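Local coordinates for Peptide/nickel transport system substrate-binding protein (Listeria monocytogenes serotype 1/2a, PDB 5KZT) that binds peptides outside the membrane, probably handing them to an ABC transporter for uptake, as in other solute-binding proteins of the OppA type, at residues A289-R294 with T486-I491; I297-D302 with K342-D347; V75-L80 with T145-L150. One frame throughout, in Å; residues are numbered along the deposited sequence.

Contact 1: residues A289-R294 with T486-I491; sequences ANKNIR and TDDVAI
K291 and R294, one turn apart at the start of helix 291-299, reach the C-terminal end of helix 471-487 and the residues just after it, where their cationic groups take up backbone carbonyls. At D487 the bond is to the main chain: K291 NZ donates to D487 O over 2.9 Å, in the carbonyl plane. The lysine starts with CG anti to its own N (chi1 -162°) and then bends at each of the next three torsions, which curls the ammonium back onto the helix end, while the D487 carboxylate turns away to K482. D488 offers its carbonyl to R294, which grips this single oxygen side-on. R294 NH2 lies 2.8 Å from D488 O in a nearly straight bond (165°), and R294 NE, 3.3 Å from the same oxygen, makes the more bent one. The D488 carboxylate is held elsewhere, by N452 and Y450. V489 is the first residue to leave helical angles, with positive phi, and this left-handed conformation goes with a carbonyl directed at R294 as well: R294 NE donates to V489 O at 2.9 Å, from well above the carbonyl plane. The V489 side chain lies against the helix, its CG1 4.0 Å from R294 CB. The guanidinium is therefore fixed by two successive carbonyls near its plane, and NH1 is bonded to F288 O. K291 CA lies 3.5 Å above one face of the R294 guanidinium plane, displaced toward its rim.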
loop_
_atom_site.group_PDB
_atom_site.type_symbol
_atom_site.label_atom_id
_atom_site.label_comp_id
_atom_site.label_asym_id
_atom_site.label_seq_id
_atom_site.Cartn_x
_atom_site.Cartn_y
_atom_site.Cartn_z
ATOM N N ALA A 289 16.290 -8.291 -18.278
ATOM C CA ALA A 289 16.837 -9.585 -17.893
ATOM C C ALA A 289 18.373 -9.514 -17.741
ATOM O O ALA A 289 18.957 -10.326 -17.045
ATOM C CB ALA A 289 16.433 -10.660 -18.900
ATOM N N ASN A 290 19.003 -8.529 -18.388
ATOM C CA ASN A 290 20.438 -8.245 -18.244
ATOM C C ASN A 290 20.698 -7.315 -17.065
ATOM O O ASN A 290 20.215 -6.184 -17.054
ATOM C CB ASN A 290 20.974 -7.607 -19.522
ATOM C CG ASN A 290 22.471 -7.369 -19.471
ATOM O OD1 ASN A 290 22.933 -6.466 -18.781
ATOM N ND2 ASN A 290 23.229 -8.177 -20.189
ATOM N N LYS A 291 21.499 -7.788 -16.107
ATOM C CA LYS A 291 21.768 -7.064 -14.868
ATOM C C LYS A 291 22.504 -5.772 -15.115
ATOM O O LYS A 291 22.254 -4.776 -14.431
ATOM C CB LYS A 291 22.629 -7.901 -13.931
ATOM C CG LYS A 291 22.610 -7.424 -12.482
ATOM C CD LYS A 291 23.961 -7.444 -11.806
ATOM C CE LYS A 291 24.620 -8.805 -11.785
ATOM N NZ LYS A 291 24.235 -9.596 -10.583
ATOM N N ASN A 292 23.459 -5.795 -16.053
ATOM C CA ASN A 292 24.180 -4.576 -16.365
ATOM C C ASN A 292 23.246 -3.471 -16.853
ATOM O O ASN A 292 23.464 -2.309 -16.517
ATOM C CB ASN A 292 25.277 -4.817 -17.387
ATOM C CG ASN A 292 26.578 -5.224 -16.743
ATOM O OD1 ASN A 292 26.984 -4.662 -15.726
ATOM N ND2 ASN A 292 27.245 -6.181 -17.340
ATOM N N ILE A 293 22.222 -3.838 -17.626
ATOM C CA ILE A 293 21.238 -2.873 -18.114
ATOM C C ILE A 293 20.387 -2.314 -16.960
ATOM O O ILE A 293 20.146 -1.097 -16.924
ATOM C CB ILE A 293 20.365 -3.483 -19.232
ATOM C CG1 ILE A 293 21.239 -3.904 -20.437
ATOM C CG2 ILE A 293 19.242 -2.544 -19.661
ATOM C CD1 ILE A 293 22.042 -2.792 -21.078
ATOM N N ARG A 294 19.963 -3.176 -16.026
ATOM C CA ARG A 294 19.264 -2.717 -14.806
ATOM C C ARG A 294 20.118 -1.704 -14.024
ATOM O O ARG A 294 19.624 -0.648 -13.603
ATOM C CB ARG A 294 18.901 -3.899 -13.883
ATOM C CG ARG A 294 17.904 -4.874 -14.499
ATOM C CD ARG A 294 17.255 -5.744 -13.454
ATOM N NE ARG A 294 18.183 -6.621 -12.734
ATOM C CZ ARG A 294 18.629 -7.806 -13.152
ATOM N NH1 ARG A 294 18.313 -8.303 -14.353
ATOM N NH2 ARG A 294 19.441 -8.504 -12.355
ATOM N N THR A 486 22.194 -4.211 -4.011
ATOM C CA THR A 486 23.582 -4.166 -4.449
ATOM C C THR A 486 23.941 -5.327 -5.381
ATOM O O THR A 486 24.515 -5.102 -6.443
ATOM C CB THR A 486 24.533 -4.108 -3.244
ATOM O OG1 THR A 486 24.310 -2.884 -2.533
ATOM C CG2 THR A 486 26.013 -4.181 -3.681
ATOM N N ASP A 487 23.582 -6.553 -4.993
ATOM C CA ASP A 487 23.978 -7.745 -5.750
ATOM C C ASP A 487 23.176 -7.948 -7.051
ATOM O O ASP A 487 23.757 -8.243 -8.085
ATOM C CB ASP A 487 23.886 -9.013 -4.877
ATOM C CG ASP A 487 24.705 -8.918 -3.578
ATOM O OD1 ASP A 487 25.541 -7.971 -3.442
ATOM O OD2 ASP A 487 24.497 -9.785 -2.685
ATOM N N ASP A 488 21.842 -7.829 -6.986
ATOM C CA ASP A 488 20.960 -8.182 -8.114
ATOM C C ASP A 488 20.341 -7.000 -8.851
ATOM O O ASP A 488 19.862 -7.159 -9.963
ATOM C CB ASP A 488 19.832 -9.107 -7.637
ATOM C CG ASP A 488 20.328 -10.484 -7.214
ATOM O OD1 ASP A 488 21.528 -10.766 -7.338
ATOM O OD2 ASP A 488 19.529 -11.318 -6.746
ATOM N N VAL A 489 20.327 -5.819 -8.251
ATOM C CA VAL A 489 19.630 -4.673 -8.864
ATOM C C VAL A 489 18.203 -5.071 -9.322
ATOM O O VAL A 489 17.795 -4.803 -10.458
ATOM C CB VAL A 489 20.429 -4.077 -10.056
ATOM C CG1 VAL A 489 20.019 -2.630 -10.291
ATOM C CG2 VAL A 489 21.939 -4.158 -9.836
ATOM N N ALA A 490 17.464 -5.751 -8.442
ATOM C CA ALA A 490 16.079 -6.181 -8.738
ATOM C C ALA A 490 15.173 -4.969 -8.971
ATOM O O ALA A 490 14.269 -5.002 -9.821
ATOM C CB ALA A 490 15.536 -6.998 -7.573
ATOM N N ILE A 491 15.404 -3.940 -8.155
ATOM C CA ILE A 491 14.677 -2.647 -8.202
ATOM C C ILE A 491 15.643 -1.527 -7.879
ATOM O O ILE A 491 16.764 -1.789 -7.464
ATOM C CB ILE A 491 13.560 -2.587 -7.154
ATOM C CG1 ILE A 491 14.113 -2.781 -5.737
ATOM C CG2 ILE A 491 12.497 -3.625 -7.463
ATOM C CD1 ILE A 491 13.150 -2.378 -4.670
#

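Contact 2: residues I297-D302 with K342-D347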
loop_
_atom_site.group_PDB
_atom_site.type_symbol
_atom_site.label_atom_id
_atom_site.label_comp_id
_atom_site.label_asym_id
_atom_site.label_seq_id
_atom_site.Cartn_x
_atom_site.Cartn_y
_atom_site.Cartn_z
ATOM N N ILE A 297 20.429 1.878 -15.801
ATOM C CA ILE A 297 19.245 2.711 -15.540
ATOM C C ILE A 297 19.248 3.165 -14.061
ATOM O O ILE A 297 19.026 4.345 -13.765
ATOM C CB ILE A 297 17.928 1.944 -15.850
ATOM C CG1 ILE A 297 17.830 1.553 -17.338
ATOM C CG2 ILE A 297 16.689 2.716 -15.395
ATOM C CD1 ILE A 297 17.817 2.672 -18.326
ATOM N N ALA A 298 19.532 2.226 -13.154
ATOM C CA ALA A 298 19.442 2.487 -11.719
ATOM C C ALA A 298 20.352 3.620 -11.271
ATOM O O ALA A 298 19.918 4.504 -10.530
ATOM C CB ALA A 298 19.774 1.238 -10.914
ATOM N N LEU A 299 21.601 3.564 -11.718
ATOM C CA LEU A 299 22.631 4.478 -11.260
ATOM C C LEU A 299 22.663 5.791 -12.026
ATOM O O LEU A 299 23.432 6.683 -11.661
ATOM C CB LEU A 299 23.993 3.800 -11.308
ATOM C CG LEU A 299 24.173 2.527 -10.485
ATOM C CD1 LEU A 299 25.608 2.058 -10.647
ATOM C CD2 LEU A 299 23.848 2.722 -9.018
ATOM N N ALA A 300 21.823 5.942 -13.050
ATOM C CA ALA A 300 21.870 7.112 -13.921
ATOM C C ALA A 300 20.839 8.180 -13.549
ATOM O O ALA A 300 20.684 9.145 -14.299
ATOM C CB ALA A 300 21.693 6.692 -15.374
ATOM N N ILE A 301 20.157 8.033 -12.410
ATOM C CA ILE A 301 19.113 8.979 -12.000
ATOM C C ILE A 301 19.574 9.789 -10.786
ATOM O O ILE A 301 19.780 9.255 -9.694
ATOM C CB ILE A 301 17.770 8.282 -11.734
ATOM C CG1 ILE A 301 17.290 7.574 -13.011
ATOM C CG2 ILE A 301 16.704 9.284 -11.283
ATOM C CD1 ILE A 301 16.153 6.583 -12.821
ATOM N N ASP A 302 19.732 11.093 -10.990
ATOM C CA ASP A 302 20.087 12.007 -9.913
ATOM C C ASP A 302 18.919 12.099 -8.934
ATOM O O ASP A 302 18.009 12.922 -9.107
ATOM C CB ASP A 302 20.452 13.391 -10.471
ATOM C CG ASP A 302 21.056 14.310 -9.417
ATOM O OD1 ASP A 302 20.931 14.028 -8.205
ATOM O OD2 ASP A 302 21.673 15.316 -9.799
ATOM N N LYS A 342 23.840 2.220 2.600
ATOM C CA LYS A 342 23.289 2.668 1.325
ATOM C C LYS A 342 23.556 1.627 0.236
ATOM O O LYS A 342 24.560 0.937 0.280
ATOM C CB LYS A 342 23.859 4.024 0.931
ATOM C CG LYS A 342 23.436 5.144 1.858
ATOM C CD LYS A 342 24.125 6.441 1.471
ATOM C CE LYS A 342 23.623 7.643 2.257
ATOM N NZ LYS A 342 23.682 7.437 3.737
ATOM N N HIS A 343 22.630 1.530 -0.718
ATOM C CA HIS A 343 22.769 0.696 -1.900
ATOM C C HIS A 343 22.444 1.482 -3.158
ATOM O O HIS A 343 21.596 2.376 -3.117
ATOM C CB HIS A 343 21.809 -0.483 -1.800
ATOM C CG HIS A 343 21.910 -1.215 -0.514
ATOM N ND1 HIS A 343 22.753 -2.290 -0.336
ATOM C CD2 HIS A 343 21.301 -1.009 0.676
ATOM C CE1 HIS A 343 22.648 -2.720 0.908
ATOM N NE2 HIS A 343 21.781 -1.955 1.546
ATOM N N LEU A 344 23.115 1.140 -4.263
ATOM C CA LEU A 344 22.832 1.705 -5.595
ATOM C C LEU A 344 22.704 3.239 -5.582
ATOM O O LEU A 344 21.672 3.814 -5.965
ATOM C CB LEU A 344 21.563 1.081 -6.198
ATOM C CG LEU A 344 21.536 -0.454 -6.293
ATOM C CD1 LEU A 344 20.126 -0.918 -6.673
ATOM C CD2 LEU A 344 22.566 -0.994 -7.261
ATOM N N GLU A 345 23.770 3.877 -5.120
ATOM C CA GLU A 345 23.859 5.330 -5.089
ATOM C C GLU A 345 24.071 5.905 -6.484
ATOM O O GLU A 345 24.815 5.347 -7.287
ATOM C CB GLU A 345 24.982 5.779 -4.151
ATOM C CG GLU A 345 24.707 5.427 -2.694
ATOM C CD GLU A 345 25.799 5.904 -1.752
ATOM O OE1 GLU A 345 25.848 7.107 -1.454
ATOM O OE2 GLU A 345 26.592 5.067 -1.287
ATOM N N TYR A 346 23.418 7.027 -6.754
ATOM C CA TYR A 346 23.606 7.773 -7.998
ATOM C C TYR A 346 25.072 7.958 -8.370
ATOM O O TYR A 346 25.851 8.494 -7.581
ATOM C CB TYR A 346 22.951 9.134 -7.866
ATOM C CG TYR A 346 23.242 10.111 -8.992
ATOM C CD1 TYR A 346 22.830 9.847 -10.300
ATOM C CD2 TYR A 346 23.911 11.311 -8.741
ATOM C CE1 TYR A 346 23.077 10.746 -11.323
ATOM C CE2 TYR A 346 24.153 12.215 -9.756
ATOM C CZ TYR A 346 23.742 11.933 -11.035
ATOM O OH TYR A 346 23.986 12.843 -12.023
ATOM N N ASP A 347 25.421 7.525 -9.579
ATOM C CA ASP A 347 26.805 7.551 -10.077
ATOM C C ASP A 347 26.785 7.421 -11.605
ATOM O O ASP A 347 26.666 6.315 -12.131
ATOM C CB ASP A 347 27.607 6.401 -9.433
ATOM C CG ASP A 347 29.110 6.483 -9.690
ATOM O OD1 ASP A 347 29.551 6.771 -10.829
ATOM O OD2 ASP A 347 29.866 6.226 -8.726
#
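Y346 lays its ring against D302, and the two form a close stack across the contact. D302 CA stands over the ring, 3.5 Å from the Y346 centroid and 14° off the normal, a CH-pi contact. With CG anti to the backbone N (chi1 -170°), the aspartate sends its carboxylate on across the same ring, the two planes only 10° apart; D302 CB comes within 3.6 Å of Y346 CZ. Toward the base of the ring, I301 O approaches Y346 CD1 obliquely at 3.2 Å. One backbone bond ties the segments together: D347 N donates to L299 O at 3.0 Å, nearly straight. Beside it the L299 side chain reaches along the loop, and its CD2 branch makes the closest approaches, lying 3.3 Å from E345 O and 4.0 Å from L344 CB.

In the next shell, both aspartates occupy N-cap positions. D302 OD1 accepts from S305 N at the start of helix 303-311, and D347 OD1 accepts from E350 N at the start of helix 348-362. Q492, of strand 491-503, joins the two segments, its NE2 bonding to both A298 O and L344 O, while Q389 OE1 takes D302 N.

The contact thus joins the end of one helix to the starts of two others. Stacking on a phenol ring would not be expected to hold a carboxylate by itself; here it is accompanied by the CA-H over the ring and by the capping bond from S305 N. The helix start would be expected to stabilise the charged form of D302, as it would for D347.

Contact 3: residues V75-L80 with T145-L150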
loop_
_atom_site.group_PDB
_atom_site.type_symbol
_atom_site.label_atom_id
_atom_site.label_comp_id
_atom_site.label_asym_id
_atom_site.label_seq_id
_atom_site.Cartn_x
_atom_site.Cartn_y
_atom_site.Cartn_z
ATOM N N VAL A 75 -2.103 -19.815 19.766
ATOM C CA VAL A 75 -3.531 -20.036 19.729
ATOM C C VAL A 75 -4.216 -18.874 20.438
ATOM O O VAL A 75 -3.957 -18.612 21.631
ATOM C CB VAL A 75 -3.936 -21.399 20.324
ATOM C CG1 VAL A 75 -5.439 -21.583 20.263
ATOM C CG2 VAL A 75 -3.266 -22.527 19.554
ATOM N N TYR A 76 -5.071 -18.184 19.673
ATOM C CA TYR A 76 -5.783 -16.998 20.118
ATOM C C TYR A 76 -7.279 -17.305 20.176
ATOM O O TYR A 76 -7.893 -17.642 19.160
ATOM C CB TYR A 76 -5.519 -15.833 19.145
ATOM C CG TYR A 76 -4.131 -15.194 19.249
ATOM C CD1 TYR A 76 -2.980 -15.912 18.944
ATOM C CD2 TYR A 76 -3.979 -13.862 19.623
ATOM C CE1 TYR A 76 -1.724 -15.331 19.030
ATOM C CE2 TYR A 76 -2.722 -13.276 19.715
ATOM C CZ TYR A 76 -1.603 -14.026 19.416
ATOM O OH TYR A 76 -0.350 -13.481 19.494
ATOM N N THR A 77 -7.867 -17.182 21.360
ATOM C CA THR A 77 -9.315 -17.378 21.558
ATOM C C THR A 77 -9.958 -15.996 21.757
ATOM O O THR A 77 -9.666 -15.306 22.734
ATOM C CB THR A 77 -9.586 -18.294 22.760
ATOM O OG1 THR A 77 -8.848 -19.523 22.600
ATOM C CG2 THR A 77 -11.072 -18.620 22.880
ATOM N N ILE A 78 -10.816 -15.606 20.823
ATOM C CA ILE A 78 -11.258 -14.215 20.666
ATOM C C ILE A 78 -12.770 -14.125 20.751
ATOM O O ILE A 78 -13.457 -14.769 19.976
ATOM C CB ILE A 78 -10.816 -13.645 19.312
ATOM C CG1 ILE A 78 -9.281 -13.705 19.184
ATOM C CG2 ILE A 78 -11.283 -12.202 19.149
ATOM C CD1 ILE A 78 -8.746 -13.442 17.794
ATOM N N LYS A 79 -13.274 -13.337 21.692
ATOM C CA LYS A 79 -14.698 -13.096 21.836
ATOM C C LYS A 79 -15.039 -11.899 20.970
ATOM O O LYS A 79 -14.301 -10.927 20.949
ATOM C CB LYS A 79 -15.073 -12.844 23.299
ATOM C CG LYS A 79 -14.818 -14.063 24.165
ATOM C CD LYS A 79 -15.112 -13.812 25.623
ATOM C CE LYS A 79 -16.594 -13.641 25.880
ATOM N NZ LYS A 79 -16.955 -14.383 27.113
ATOM N N LEU A 80 -16.154 -11.991 20.257
ATOM C CA LEU A 80 -16.584 -10.949 19.328
ATOM C C LEU A 80 -17.676 -10.081 19.937
ATOM O O LEU A 80 -18.429 -10.535 20.785
ATOM C CB LEU A 80 -17.106 -11.584 18.049
ATOM C CG LEU A 80 -16.128 -12.483 17.307
ATOM C CD1 LEU A 80 -16.806 -13.085 16.087
ATOM C CD2 LEU A 80 -14.890 -11.686 16.919
ATOM N N THR A 145 -17.471 -16.364 19.023
ATOM C CA THR A 145 -16.136 -16.751 19.496
ATOM C C THR A 145 -15.318 -17.381 18.368
ATOM O O THR A 145 -15.790 -18.316 17.702
ATOM C CB THR A 145 -16.223 -17.756 20.663
ATOM O OG1 THR A 145 -17.038 -17.195 21.693
ATOM C CG2 THR A 145 -14.812 -18.104 21.240
ATOM N N LEU A 146 -14.105 -16.857 18.168
ATOM C CA LEU A 146 -13.127 -17.435 17.239
ATOM C C LEU A 146 -11.980 -18.081 17.989
ATOM O O LEU A 146 -11.557 -17.602 19.064
ATOM C CB LEU A 146 -12.525 -16.366 16.330
ATOM C CG LEU A 146 -13.425 -15.714 15.299
ATOM C CD1 LEU A 146 -12.742 -14.483 14.748
ATOM C CD2 LEU A 146 -13.798 -16.690 14.189
ATOM N N GLU A 147 -11.471 -19.173 17.415
ATOM C CA GLU A 147 -10.174 -19.680 17.766
ATOM C C GLU A 147 -9.293 -19.565 16.526
ATOM O O GLU A 147 -9.573 -20.212 15.514
ATOM C CB GLU A 147 -10.227 -21.124 18.227
ATOM C CG GLU A 147 -8.909 -21.572 18.844
ATOM C CD GLU A 147 -8.816 -23.069 19.029
ATOM O OE1 GLU A 147 -8.635 -23.809 18.011
ATOM O OE2 GLU A 147 -8.903 -23.516 20.193
ATOM N N VAL A 148 -8.246 -18.742 16.629
ATOM C CA VAL A 148 -7.257 -18.552 15.546
ATOM C C VAL A 148 -5.964 -19.235 15.957
ATOM O O VAL A 148 -5.437 -18.985 17.047
ATOM C CB VAL A 148 -7.003 -17.050 15.286
ATOM C CG1 VAL A 148 -5.864 -16.835 14.284
ATOM C CG2 VAL A 148 -8.288 -16.366 14.813
ATOM N N THR A 149 -5.454 -20.095 15.085
ATOM C CA THR A 149 -4.205 -20.797 15.334
ATOM C C THR A 149 -3.183 -20.270 14.329
ATOM O O THR A 149 -3.420 -20.285 13.108
ATOM C CB THR A 149 -4.380 -22.337 15.219
ATOM O OG1 THR A 149 -5.370 -22.786 16.147
ATOM C CG2 THR A 149 -3.082 -23.062 15.558
ATOM N N LEU A 150 -2.059 -19.777 14.839
ATOM C CA LEU A 150 -1.013 -19.222 13.988
ATOM C C LEU A 150 -0.097 -20.334 13.531
ATOM O O LEU A 150 -0.031 -21.387 14.148
ATOM C CB LEU A 150 -0.186 -18.180 14.736
ATOM C CG LEU A 150 -0.985 -17.064 15.389
ATOM C CD1 LEU A 150 -0.021 -16.053 15.982
ATOM C CD2 LEU A 150 -1.926 -16.419 14.390
HETATM O O HOH W 1 -9.734 -21.773 22.190
#
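Strands 75-79 and 145-149 pair antiparallel, their axes 4.7 Å apart at closest approach and their directions 163° from one another, as the two middle strands of a four-stranded antiparallel sheet. Y76 with V148 and I78 with L146 are the hydrogen-bonded pairs, each closed by two bonds. Y76 N to V148 O measures 2.8 Å and is the straightest at 176°; V148 N to Y76 O, I78 N to L146 O and L146 N to I78 O match it in length. T77 with E147 lies between them, with V75/T149 and K79/T145 beyond at the two ends. These non-hydrogen-bonded pairs bring CA-H groups against the carbonyls, as where E147 CA lies 3.4 Å from Y76 O. Y76, I78, L146 and V148 share one face of the sheet. Helix 94-105 packs on L80, L146 and V148 through A94, Y97 and W101, while I78 rests on A63 and P67. The I78 CD1 methyl meets V148 CG2 at 4.2 Å, and just beyond the strand L80 CD2 touches L146 CD1. At the other end the Y76 ring approaches L150 obliquely, Y76 CE1 lying 3.6 Å from L150 CD1.

The opposite face carries V75, T77, K79, T145, E147 and T149, and is at least partly exposed. V75 CG2 runs alongside T149, near its OG1 and CG2, while T77 CG2 meets T145 CG2. A water donates to E147 OE2 at 2.8 Å; its unusually short approach to T77 OG1 is doubtful. E147 begins with CG anti to the backbone N (chi1 -169°), which carries its chain across toward the neighbouring strand, where E147 CG rests 3.7 Å from the V75 CG1 methyl.

Contact 3 closes first along the chain, and contact 2 then nests inside the loop closed by contact 1. Contacts 1 and 2 are neighbours, with centres about 12 Å apart, and share helix 291-299: its start carries one and its end the other. They also touch directly, through a probable hydrogen bond between T486 OG1 and H343 ND1 and through V489 packing on A298 and L344. Contact 3 lies in a separate small sheet, its centre about 44 Å from that of contact 1 and about 47 Å from that of contact 2, and on the opposite side of the chain's centre from contact 2. This separation is consistent with the elongated, two-lobed architecture of peptide-binding proteins.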